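Local coordinates for protein response regulator aspartate phosphatase H (Bacillus subtilis, PDB 3Q15) that dephosphorylates the sporulation phosphotransferase Spo0F and also acts on the response regulator ComA, controlling both sporulation and competence, at residues K115-A120 against Y152-T157; F143-A148 against T181-F186; H158-H163 against A189-D194. All blocks are in the same frame, centred on the assembly; numbering follows the deposited sequence.

Interaction 1. Residues K115-A120 against Y152-T157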
loop_
_atom_site.group_PDB
_atom_site.type_symbol
_atom_site.label_atom_id
_atom_site.label_comp_id
_atom_site.label_asym_id
_atom_site.label_seq_id
_atom_site.Cartn_x
_atom_site.Cartn_y
_atom_site.Cartn_z
ATOM N N LYS A 115 4.315 -15.041 3.614
ATOM C CA LYS A 115 4.932 -13.778 4.006
ATOM C C LYS A 115 5.800 -13.154 2.916
ATOM O O LYS A 115 6.701 -12.369 3.206
ATOM C CB LYS A 115 5.730 -13.947 5.307
ATOM C CG LYS A 115 4.917 -14.525 6.460
ATOM C CD LYS A 115 5.714 -14.575 7.759
ATOM C CE LYS A 115 5.838 -13.198 8.389
ATOM N NZ LYS A 115 4.503 -12.628 8.734
ATOM N N GLU A 116 5.534 -13.508 1.664
ATOM C CA GLU A 116 6.166 -12.831 0.540
ATOM C C GLU A 116 5.292 -11.636 0.186
ATOM O O GLU A 116 4.522 -11.679 -0.775
ATOM C CB GLU A 116 6.306 -13.772 -0.658
ATOM C CG GLU A 116 7.314 -14.895 -0.467
ATOM C CD GLU A 116 8.747 -14.415 -0.574
ATOM O OE1 GLU A 116 8.952 -13.209 -0.832
ATOM O OE2 GLU A 116 9.668 -15.243 -0.409
ATOM N N TYR A 117 5.403 -10.573 0.976
ATOM C CA TYR A 117 4.452 -9.471 0.901
ATOM C C TYR A 117 4.561 -8.649 -0.379
ATOM O O TYR A 117 3.548 -8.275 -0.971
ATOM C CB TYR A 117 4.573 -8.572 2.134
ATOM C CG TYR A 117 4.148 -9.252 3.417
ATOM C CD1 TYR A 117 3.149 -10.216 3.413
ATOM C CD2 TYR A 117 4.753 -8.940 4.626
ATOM C CE1 TYR A 117 2.756 -10.842 4.574
ATOM C CE2 TYR A 117 4.370 -9.564 5.798
ATOM C CZ TYR A 117 3.371 -10.510 5.767
ATOM O OH TYR A 117 2.988 -11.130 6.931
ATOM N N VAL A 118 5.786 -8.363 -0.799
ATOM C CA VAL A 118 6.002 -7.629 -2.035
ATOM C C VAL A 118 5.393 -8.387 -3.218
ATOM O O VAL A 118 4.657 -7.813 -4.023
ATOM C CB VAL A 118 7.496 -7.348 -2.263
ATOM C CG1 VAL A 118 7.745 -6.887 -3.687
ATOM C CG2 VAL A 118 7.992 -6.310 -1.255
ATOM N N GLU A 119 5.680 -9.681 -3.303
ATOM C CA GLU A 119 5.063 -10.522 -4.320
ATOM C C GLU A 119 3.540 -10.450 -4.228
ATOM O O GLU A 119 2.865 -10.261 -5.237
ATOM C CB GLU A 119 5.539 -11.974 -4.196
ATOM C CG GLU A 119 7.035 -12.158 -4.435
ATOM C CD GLU A 119 7.466 -11.702 -5.820
ATOM O OE1 GLU A 119 6.766 -12.032 -6.797
ATOM O OE2 GLU A 119 8.498 -11.007 -5.934
ATOM N N ALA A 120 3.006 -10.596 -3.017
ATOM C CA ALA A 120 1.557 -10.567 -2.811
ATOM C C ALA A 120 0.927 -9.293 -3.363
ATOM O O ALA A 120 -0.058 -9.347 -4.096
ATOM C CB ALA A 120 1.215 -10.731 -1.331
ATOM N N TYR A 152 -3.779 -5.046 6.432
ATOM C CA TYR A 152 -3.768 -4.842 7.876
ATOM C C TYR A 152 -2.751 -5.757 8.556
ATOM O O TYR A 152 -1.944 -5.300 9.363
ATOM C CB TYR A 152 -5.162 -5.050 8.475
ATOM C CG TYR A 152 -5.158 -5.175 9.981
ATOM C CD1 TYR A 152 -4.957 -4.062 10.791
ATOM C CD2 TYR A 152 -5.354 -6.406 10.595
ATOM C CE1 TYR A 152 -4.952 -4.172 12.171
ATOM C CE2 TYR A 152 -5.350 -6.526 11.977
ATOM C CZ TYR A 152 -5.150 -5.406 12.756
ATOM O OH TYR A 152 -5.147 -5.522 14.124
ATOM N N HIS A 153 -2.795 -7.047 8.227
ATOM C CA HIS A 153 -1.843 -8.009 8.776
ATOM C C HIS A 153 -0.424 -7.637 8.358
ATOM O O HIS A 153 0.534 -7.864 9.098
ATOM C CB HIS A 153 -2.182 -9.430 8.318
ATOM C CG HIS A 153 -1.311 -10.492 8.926
ATOM N ND1 HIS A 153 -1.552 -11.026 10.174
ATOM C CD2 HIS A 153 -0.210 -11.121 8.452
ATOM C CE1 HIS A 153 -0.633 -11.939 10.444
ATOM N NE2 HIS A 153 0.192 -12.017 9.416
ATOM N N MET A 154 -0.299 -7.058 7.169
ATOM C CA MET A 154 0.987 -6.596 6.660
ATOM C C MET A 154 1.397 -5.261 7.280
ATOM O O MET A 154 2.435 -4.699 6.930
ATOM C CB MET A 154 0.931 -6.454 5.138
ATOM C CG MET A 154 0.954 -7.775 4.379
ATOM S SD MET A 154 0.744 -7.583 2.596
ATOM C CE MET A 154 1.656 -6.071 2.312
ATOM N N LYS A 155 0.571 -4.751 8.188
ATOM C CA LYS A 155 0.843 -3.476 8.838
ATOM C C LYS A 155 0.990 -2.333 7.837
ATOM O O LYS A 155 1.673 -1.347 8.107
ATOM C CB LYS A 155 2.083 -3.563 9.738
ATOM C CG LYS A 155 1.838 -4.260 11.066
ATOM C CD LYS A 155 2.703 -5.502 11.206
ATOM C CE LYS A 155 2.612 -6.091 12.605
ATOM N NZ LYS A 155 3.527 -7.253 12.785
ATOM N N GLN A 156 0.353 -2.475 6.679
ATOM C CA GLN A 156 0.238 -1.375 5.735
ATOM C C GLN A 156 -1.137 -0.771 5.984
ATOM O O GLN A 156 -2.061 -0.924 5.186
ATOM C CB GLN A 156 0.372 -1.870 4.293
ATOM C CG GLN A 156 1.570 -2.792 4.040
ATOM C CD GLN A 156 2.901 -2.117 4.314
ATOM O OE1 GLN A 156 3.401 -2.145 5.436
ATOM N NE2 GLN A 156 3.478 -1.501 3.289
ATOM N N THR A 157 -1.251 -0.095 7.119
ATOM C CA THR A 157 -2.536 0.305 7.676
ATOM C C THR A 157 -3.254 1.385 6.866
ATOM O O THR A 157 -4.483 1.397 6.808
ATOM C CB THR A 157 -2.372 0.754 9.148
ATOM O OG1 THR A 157 -1.614 -0.230 9.868
ATOM C CG2 THR A 157 -3.735 0.944 9.819
#

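Interaction 2. Residues F143-A148 against T181-F186. With SO4 (sulfate ion), chain F.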
loop_
_atom_site.group_PDB
_atom_site.type_symbol
_atom_site.label_atom_id
_atom_site.label_comp_id
_atom_site.label_asym_id
_atom_site.label_seq_id
_atom_site.Cartn_x
_atom_site.Cartn_y
_atom_site.Cartn_z
ATOM N N PHE A 143 -13.320 -8.370 -2.821
ATOM C CA PHE A 143 -11.897 -8.227 -3.080
ATOM C C PHE A 143 -11.265 -7.179 -2.167
ATOM O O PHE A 143 -10.203 -7.404 -1.580
ATOM C CB PHE A 143 -11.659 -7.838 -4.535
ATOM C CG PHE A 143 -10.260 -7.381 -4.806
ATOM C CD1 PHE A 143 -9.248 -8.301 -5.032
ATOM C CD2 PHE A 143 -9.949 -6.032 -4.818
ATOM C CE1 PHE A 143 -7.954 -7.886 -5.276
ATOM C CE2 PHE A 143 -8.658 -5.610 -5.059
ATOM C CZ PHE A 143 -7.657 -6.538 -5.293
ATOM N N HIS A 144 -11.917 -6.027 -2.061
ATOM C CA HIS A 144 -11.400 -4.939 -1.238
ATOM C C HIS A 144 -11.350 -5.313 0.240
ATOM O O HIS A 144 -10.415 -4.949 0.951
ATOM C CB HIS A 144 -12.216 -3.662 -1.447
ATOM C CG HIS A 144 -11.972 -3.008 -2.769
ATOM N ND1 HIS A 144 -10.764 -2.433 -3.101
ATOM C CD2 HIS A 144 -12.776 -2.845 -3.845
ATOM C CE1 HIS A 144 -10.835 -1.944 -4.326
ATOM N NE2 HIS A 144 -12.045 -2.179 -4.800
ATOM N N PHE A 145 -12.360 -6.043 0.693
ATOM C CA PHE A 145 -12.436 -6.473 2.082
ATOM C C PHE A 145 -11.307 -7.436 2.435
ATOM O O PHE A 145 -10.609 -7.252 3.433
ATOM C CB PHE A 145 -13.787 -7.135 2.343
ATOM C CG PHE A 145 -13.957 -7.646 3.744
ATOM C CD1 PHE A 145 -14.482 -6.831 4.732
ATOM C CD2 PHE A 145 -13.606 -8.945 4.068
ATOM C CE1 PHE A 145 -14.651 -7.299 6.021
ATOM C CE2 PHE A 145 -13.770 -9.422 5.359
ATOM C CZ PHE A 145 -14.293 -8.595 6.336
ATOM N N LYS A 146 -11.134 -8.464 1.611
ATOM C CA LYS A 146 -10.141 -9.498 1.875
ATOM C C LYS A 146 -8.723 -8.947 1.779
ATOM O O LYS A 146 -7.851 -9.284 2.577
ATOM C CB LYS A 146 -10.331 -10.670 0.912
ATOM C CG LYS A 146 -11.611 -11.451 1.159
ATOM C CD LYS A 146 -11.830 -12.518 0.106
ATOM C CE LYS A 146 -13.094 -13.312 0.395
ATOM N NZ LYS A 146 -13.024 -13.995 1.721
ATOM N N VAL A 147 -8.504 -8.093 0.792
ATOM C CA VAL A 147 -7.216 -7.448 0.612
ATOM C C VAL A 147 -6.955 -6.470 1.763
ATOM O O VAL A 147 -5.830 -6.349 2.244
ATOM C CB VAL A 147 -7.167 -6.723 -0.751
ATOM C CG1 VAL A 147 -6.262 -5.510 -0.704
ATOM C CG2 VAL A 147 -6.750 -7.686 -1.859
ATOM N N ALA A 148 -8.000 -5.772 2.201
ATOM C CA ALA A 148 -7.886 -4.861 3.340
ATOM C C ALA A 148 -7.356 -5.596 4.564
ATOM O O ALA A 148 -6.493 -5.088 5.285
ATOM C CB ALA A 148 -9.233 -4.211 3.651
ATOM N N THR A 181 -20.672 -5.591 6.923
ATOM C CA THR A 181 -20.636 -4.201 7.363
ATOM C C THR A 181 -20.030 -4.113 8.753
ATOM O O THR A 181 -19.202 -3.251 9.027
ATOM C CB THR A 181 -22.056 -3.587 7.381
ATOM O OG1 THR A 181 -22.591 -3.583 6.052
ATOM C CG2 THR A 181 -22.026 -2.160 7.905
ATOM N N ILE A 182 -20.451 -5.018 9.629
ATOM C CA ILE A 182 -19.919 -5.078 10.980
ATOM C C ILE A 182 -18.436 -5.427 10.949
ATOM O O ILE A 182 -17.623 -4.776 11.610
ATOM C CB ILE A 182 -20.679 -6.101 11.835
ATOM C CG1 ILE A 182 -22.122 -5.628 12.060
ATOM C CG2 ILE A 182 -19.969 -6.317 13.159
ATOM C CD1 ILE A 182 -23.003 -6.633 12.757
ATOM N N GLN A 183 -18.089 -6.447 10.168
ATOM C CA GLN A 183 -16.695 -6.857 10.015
ATOM C C GLN A 183 -15.858 -5.716 9.452
ATOM O O GLN A 183 -14.699 -5.549 9.821
ATOM C CB GLN A 183 -16.582 -8.085 9.104
ATOM C CG GLN A 183 -17.206 -9.350 9.667
ATOM C CD GLN A 183 -17.362 -10.442 8.622
ATOM O OE1 GLN A 183 -17.745 -10.180 7.479
ATOM N NE2 GLN A 183 -17.060 -11.674 9.009
ATOM N N SER A 184 -16.450 -4.931 8.556
ATOM C CA SER A 184 -15.749 -3.795 7.961
ATOM C C SER A 184 -15.510 -2.704 8.996
ATOM O O SER A 184 -14.471 -2.041 8.987
ATOM C CB SER A 184 -16.518 -3.241 6.763
ATOM O OG SER A 184 -16.537 -4.178 5.699
ATOM N N LEU A 185 -16.474 -2.526 9.890
ATOM C CA LEU A 185 -16.335 -1.563 10.973
ATOM C C LEU A 185 -15.231 -1.991 11.932
ATOM O O LEU A 185 -14.440 -1.163 12.387
ATOM C CB LEU A 185 -17.666 -1.391 11.714
ATOM C CG LEU A 185 -18.790 -0.766 10.879
ATOM C CD1 LEU A 185 -20.142 -0.884 11.577
ATOM C CD2 LEU A 185 -18.474 0.689 10.559
ATOM N N PHE A 186 -15.180 -3.286 12.238
ATOM C CA PHE A 186 -14.107 -3.824 13.076
ATOM C C PHE A 186 -12.738 -3.571 12.450
ATOM O O PHE A 186 -11.787 -3.201 13.141
ATOM C CB PHE A 186 -14.298 -5.323 13.332
ATOM C CG PHE A 186 -15.441 -5.640 14.255
ATOM C CD1 PHE A 186 -16.063 -4.635 14.980
ATOM C CD2 PHE A 186 -15.893 -6.941 14.400
ATOM C CE1 PHE A 186 -17.118 -4.919 15.831
ATOM C CE2 PHE A 186 -16.946 -7.232 15.250
ATOM C CZ PHE A 186 -17.559 -6.218 15.967
HETATM S S SO4 F . -14.948 -14.833 5.756
HETATM O O1 SO4 F . -16.276 -14.422 6.205
HETATM O O2 SO4 F . -14.640 -16.151 6.299
HETATM O O3 SO4 F . -14.915 -14.888 4.296
HETATM O O4 SO4 F . -13.961 -13.868 6.233
#

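Interaction 3. Residues H158-H163 against A189-D194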
loop_
_atom_site.group_PDB
_atom_site.type_symbol
_atom_site.label_atom_id
_atom_site.label_comp_id
_atom_site.label_asym_id
_atom_site.label_seq_id
_atom_site.Cartn_x
_atom_site.Cartn_y
_atom_site.Cartn_z
ATOM N N HIS A 158 -2.499 2.291 6.246
ATOM C CA HIS A 158 -3.097 3.325 5.399
ATOM C C HIS A 158 -3.735 2.709 4.162
ATOM O O HIS A 158 -4.848 3.071 3.770
ATOM C CB HIS A 158 -2.057 4.357 4.968
ATOM C CG HIS A 158 -1.616 5.264 6.069
ATOM N ND1 HIS A 158 -2.505 5.906 6.902
ATOM C CD2 HIS A 158 -0.380 5.642 6.477
ATOM C CE1 HIS A 158 -1.837 6.638 7.778
ATOM N NE2 HIS A 158 -0.546 6.494 7.540
ATOM N N VAL A 159 -3.013 1.782 3.545
ATOM C CA VAL A 159 -3.499 1.092 2.361
ATOM C C VAL A 159 -4.684 0.216 2.731
ATOM O O VAL A 159 -5.634 0.088 1.966
ATOM C CB VAL A 159 -2.394 0.226 1.724
ATOM C CG1 VAL A 159 -2.936 -0.520 0.510
ATOM C CG2 VAL A 159 -1.211 1.097 1.336
ATOM N N SER A 160 -4.624 -0.379 3.917
ATOM C CA SER A 160 -5.727 -1.184 4.413
ATOM C C SER A 160 -6.985 -0.335 4.523
ATOM O O SER A 160 -8.068 -0.754 4.115
ATOM C CB SER A 160 -5.379 -1.771 5.779
ATOM O OG SER A 160 -6.443 -2.562 6.281
ATOM N N MET A 161 -6.832 0.861 5.086
ATOM C CA MET A 161 -7.952 1.770 5.270
ATOM C C MET A 161 -8.542 2.169 3.922
ATOM O O MET A 161 -9.759 2.190 3.744
ATOM C CB MET A 161 -7.522 3.017 6.048
ATOM C CG MET A 161 -8.696 3.857 6.529
ATOM S SD MET A 161 -9.596 3.058 7.871
ATOM C CE MET A 161 -8.610 3.536 9.285
ATOM N N TYR A 162 -7.670 2.480 2.970
ATOM C CA TYR A 162 -8.107 2.811 1.621
ATOM C C TYR A 162 -9.039 1.734 1.090
ATOM O O TYR A 162 -10.160 2.020 0.680
ATOM C CB TYR A 162 -6.906 2.967 0.693
ATOM C CG TYR A 162 -7.265 2.975 -0.775
ATOM C CD1 TYR A 162 -7.701 4.136 -1.400
ATOM C CD2 TYR A 162 -7.162 1.821 -1.536
ATOM C CE1 TYR A 162 -8.029 4.144 -2.745
ATOM C CE2 TYR A 162 -7.484 1.820 -2.876
ATOM C CZ TYR A 162 -7.917 2.984 -3.476
ATOM O OH TYR A 162 -8.242 2.989 -4.814
ATOM N N HIS A 163 -8.574 0.489 1.120
ATOM C CA HIS A 163 -9.360 -0.621 0.592
ATOM C C HIS A 163 -10.629 -0.910 1.383
ATOM O O HIS A 163 -11.684 -1.140 0.799
ATOM C CB HIS A 163 -8.506 -1.883 0.475
ATOM C CG HIS A 163 -7.601 -1.877 -0.714
ATOM N ND1 HIS A 163 -8.056 -2.097 -1.997
ATOM C CD2 HIS A 163 -6.268 -1.657 -0.821
ATOM C CE1 HIS A 163 -7.043 -2.019 -2.842
ATOM N NE2 HIS A 163 -5.946 -1.755 -2.151
ATOM N N ALA A 189 -11.854 0.136 12.804
ATOM C CA ALA A 189 -11.443 0.378 14.181
ATOM C C ALA A 189 -10.043 -0.174 14.432
ATOM O O ALA A 189 -9.190 0.512 14.993
ATOM C CB ALA A 189 -12.434 -0.246 15.145
ATOM N N GLY A 190 -9.816 -1.418 14.013
ATOM C CA GLY A 190 -8.527 -2.062 14.189
ATOM C C GLY A 190 -7.410 -1.246 13.572
ATOM O O GLY A 190 -6.325 -1.125 14.146
ATOM N N ASN A 191 -7.681 -0.672 12.403
ATOM C CA ASN A 191 -6.702 0.159 11.712
ATOM C C ASN A 191 -6.351 1.413 12.504
ATOM O O ASN A 191 -5.179 1.766 12.651
ATOM C CB ASN A 191 -7.192 0.525 10.306
ATOM C CG ASN A 191 -7.114 -0.645 9.342
ATOM O OD1 ASN A 191 -6.451 -1.647 9.619
ATOM N ND2 ASN A 191 -7.785 -0.522 8.201
ATOM N N TYR A 192 -7.376 2.086 13.013
ATOM C CA TYR A 192 -7.161 3.242 13.871
ATOM C C TYR A 192 -6.330 2.874 15.090
ATOM O O TYR A 192 -5.464 3.640 15.506
ATOM C CB TYR A 192 -8.490 3.859 14.301
ATOM C CG TYR A 192 -9.071 4.797 13.273
ATOM C CD1 TYR A 192 -8.354 5.905 12.842
ATOM C CD2 TYR A 192 -10.337 4.588 12.745
ATOM C CE1 TYR A 192 -8.875 6.774 11.911
ATOM C CE2 TYR A 192 -10.871 5.454 11.809
ATOM C CZ TYR A 192 -10.134 6.546 11.396
ATOM O OH TYR A 192 -10.645 7.417 10.463
ATOM N N ASP A 193 -6.601 1.700 15.654
ATOM C CA ASP A 193 -5.851 1.206 16.801
ATOM C C ASP A 193 -4.349 1.157 16.509
ATOM O O ASP A 193 -3.538 1.457 17.384
ATOM C CB ASP A 193 -6.356 -0.175 17.230
ATOM C CG ASP A 193 -7.724 -0.122 17.890
ATOM O OD1 ASP A 193 -8.190 0.986 18.234
ATOM O OD2 ASP A 193 -8.328 -1.197 18.080
ATOM N N ASP A 194 -3.988 0.799 15.276
ATOM C CA ASP A 194 -2.581 0.735 14.875
ATOM C C ASP A 194 -1.869 2.071 15.059
ATOM O O ASP A 194 -0.659 2.113 15.271
ATOM C CB ASP A 194 -2.440 0.273 13.420
ATOM C CG ASP A 194 -2.519 -1.234 13.272
ATOM O OD1 ASP A 194 -2.473 -1.944 14.297
ATOM O OD2 ASP A 194 -2.615 -1.708 12.120
#

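Interaction 1. Residues K115-A120 against Y152-T157
A Met-aromatic contact, Met154 against the ring of Tyr117, joins two helix-to-helix turns of the helical repeat domain. Tyr117 opens helix 117-128, in the predicted TPR 1. Met154 comes just after helix 137-153, in the predicted TPR 2. The CG atom of Met154 lies over one face of the Tyr117 ring, 3.5 Å from its centroid and 16° off the ring normal, a CH-pi contact. Met154 CG sits toward the rim, 3.4 Å from Tyr117 CD1. The sulfur follows obliquely, Met154 SD lying 4.3 Å from the Tyr117 ring centroid. The methionine chain then bends at its last torsion (chi3 37°), which brings Met154 CE to 3.8 Å from Tyr117 CB. The two side chains thus run past each other in opposite directions. Lys115 O lies over the centre of the opposite face of the ring.

The hydroxyl end of the tyrosine is held too. Lys115 NZ donates a hydrogen bond to Tyr117 OH at 2.8 Å. Tyr117 OH also approaches the edge of the His153 imidazole, 3.5 Å from His153 CD2 and near the ring plane. Met154 and His153 also meet Phe112 of helix 93-113, and the rings of Tyr117 and His158 of the second subunit meet edge-to-face.

Lys115 and Lys155 both have positive phi and end their helices in Schellman motifs. Glu116 and Gln156 then occupy the N-cap positions of the helices that follow. These tight turns between successive helices are typical of TPR folds.

Interaction 2. Residues F143-A148 against T181-F186
Phe145 has CG anti to the backbone N (chi1 179°), which carries the ring straight out from helix 137-153 toward Gln183 and Ser184 of helix 178-194. On the other helix, Gln183 turns CG anti to its own carbonyl carbon (chi1 -66°). Its chain then runs extended across the direction of the phenylalanine, and the ring and amide planes lie 32° apart.

The ring meets the second helix with its edge, not its face. At that edge, CD1 of Phe145 comes within 3.5 Å of Ser184 OG. Ser184 OG is also 3.7 Å from Phe145 CE1. Gln183 touches with its first methylene, Gln183 CB lying 3.6 Å from Phe145 CZ. Backbone atoms Gln183 C and Ser184 N also lie in the ring plane at this edge. The amide oxygen is a little farther, with Gln183 OE1 4.0 Å from Phe145 CZ.

The polar ends are engaged by Arg180, earlier on helix 178-194. It donates to Gln183 OE1 through NH1, and its carbonyl oxygen accepts from Ser184 OG. Ile164 of helix 157-172 packs against Phe145.

A sulfate, probably from the crystallisation liquor, binds beside the contact. Lys146 NZ gives it a weak hydrogen bond, 3.3 Å to sulfate O3, and Arg180 NH2 is also hydrogen-bonded to the ion. In this crystal the sulfate thus lies between the two helices.

No hydrogen bond crosses directly between the two segments. The C-H rim of an aromatic ring is slightly positive, so a serine oxygen facing it is probably mildly favourable. The direct contact rests on packing, probably with a weak electrostatic gain. The polar ends of Gln183 and Ser184 are satisfied within their own helix by Arg180, which reaches across to Phe145 by a cation-pi contact.

Interaction 3. Residues H158-H163 against A189-D194
This is a buried helix-helix contact in the TPR array, where Ser160 and Met161 of helix 157-172 meet Asn191 and Tyr192 of helix 178-194. The two helices follow each other in the chain and run roughly antiparallel. The axes of these short segments come within 9.8 Å at an angle of 159°. Met161 and Asn191 have the closest backbones, with 6.8 Å between their CA atoms.

The apolar half belongs to Met161. Bends at its second and third torsions swing Met161 CE over the centre of the Tyr192 ring, 3.9 Å from the centroid, a CH-pi contact. The sulfur lies above the same face at a greater distance. Met161 CE also packs 3.5 Å from Asn191 CB. The Tyr192 hydroxyl bonds to the C-terminal carboxylate of Tyr378 of the second subunit.

The polar half is Ser160. Its hydroxyl bonds to the carbonyl oxygen of Ala148 in helix 137-153 while accepting from Asn191, so it links three helices. The Asn191 ND2 to Ser160 OG bond is 3.1 Å long, bent to 145° at the hydrogen, with the oxygen tilted 20° out of the amide plane.

The three contacts follow one run of helices, 117-128, 137-153, 157-172 and 178-194. Interactions 2 and 3 are closest, their centres about 10 Å apart, and both use helix 178-194. They are tied by a probable hydrogen bond of 2.9 Å between His144 ND1 and His163 ND1. Interactions 1 and 3, with centres about 13 Å apart, join through a hydrogen bond of 2.9 Å between Thr157 OG1 and Asp194 OD2. Both also lie at the interface with the second subunit. Interactions 1 and 2 share helix 137-153, with centres about 16 Å apart. Interaction 2 touches no other protein chain but flanks the sulfate.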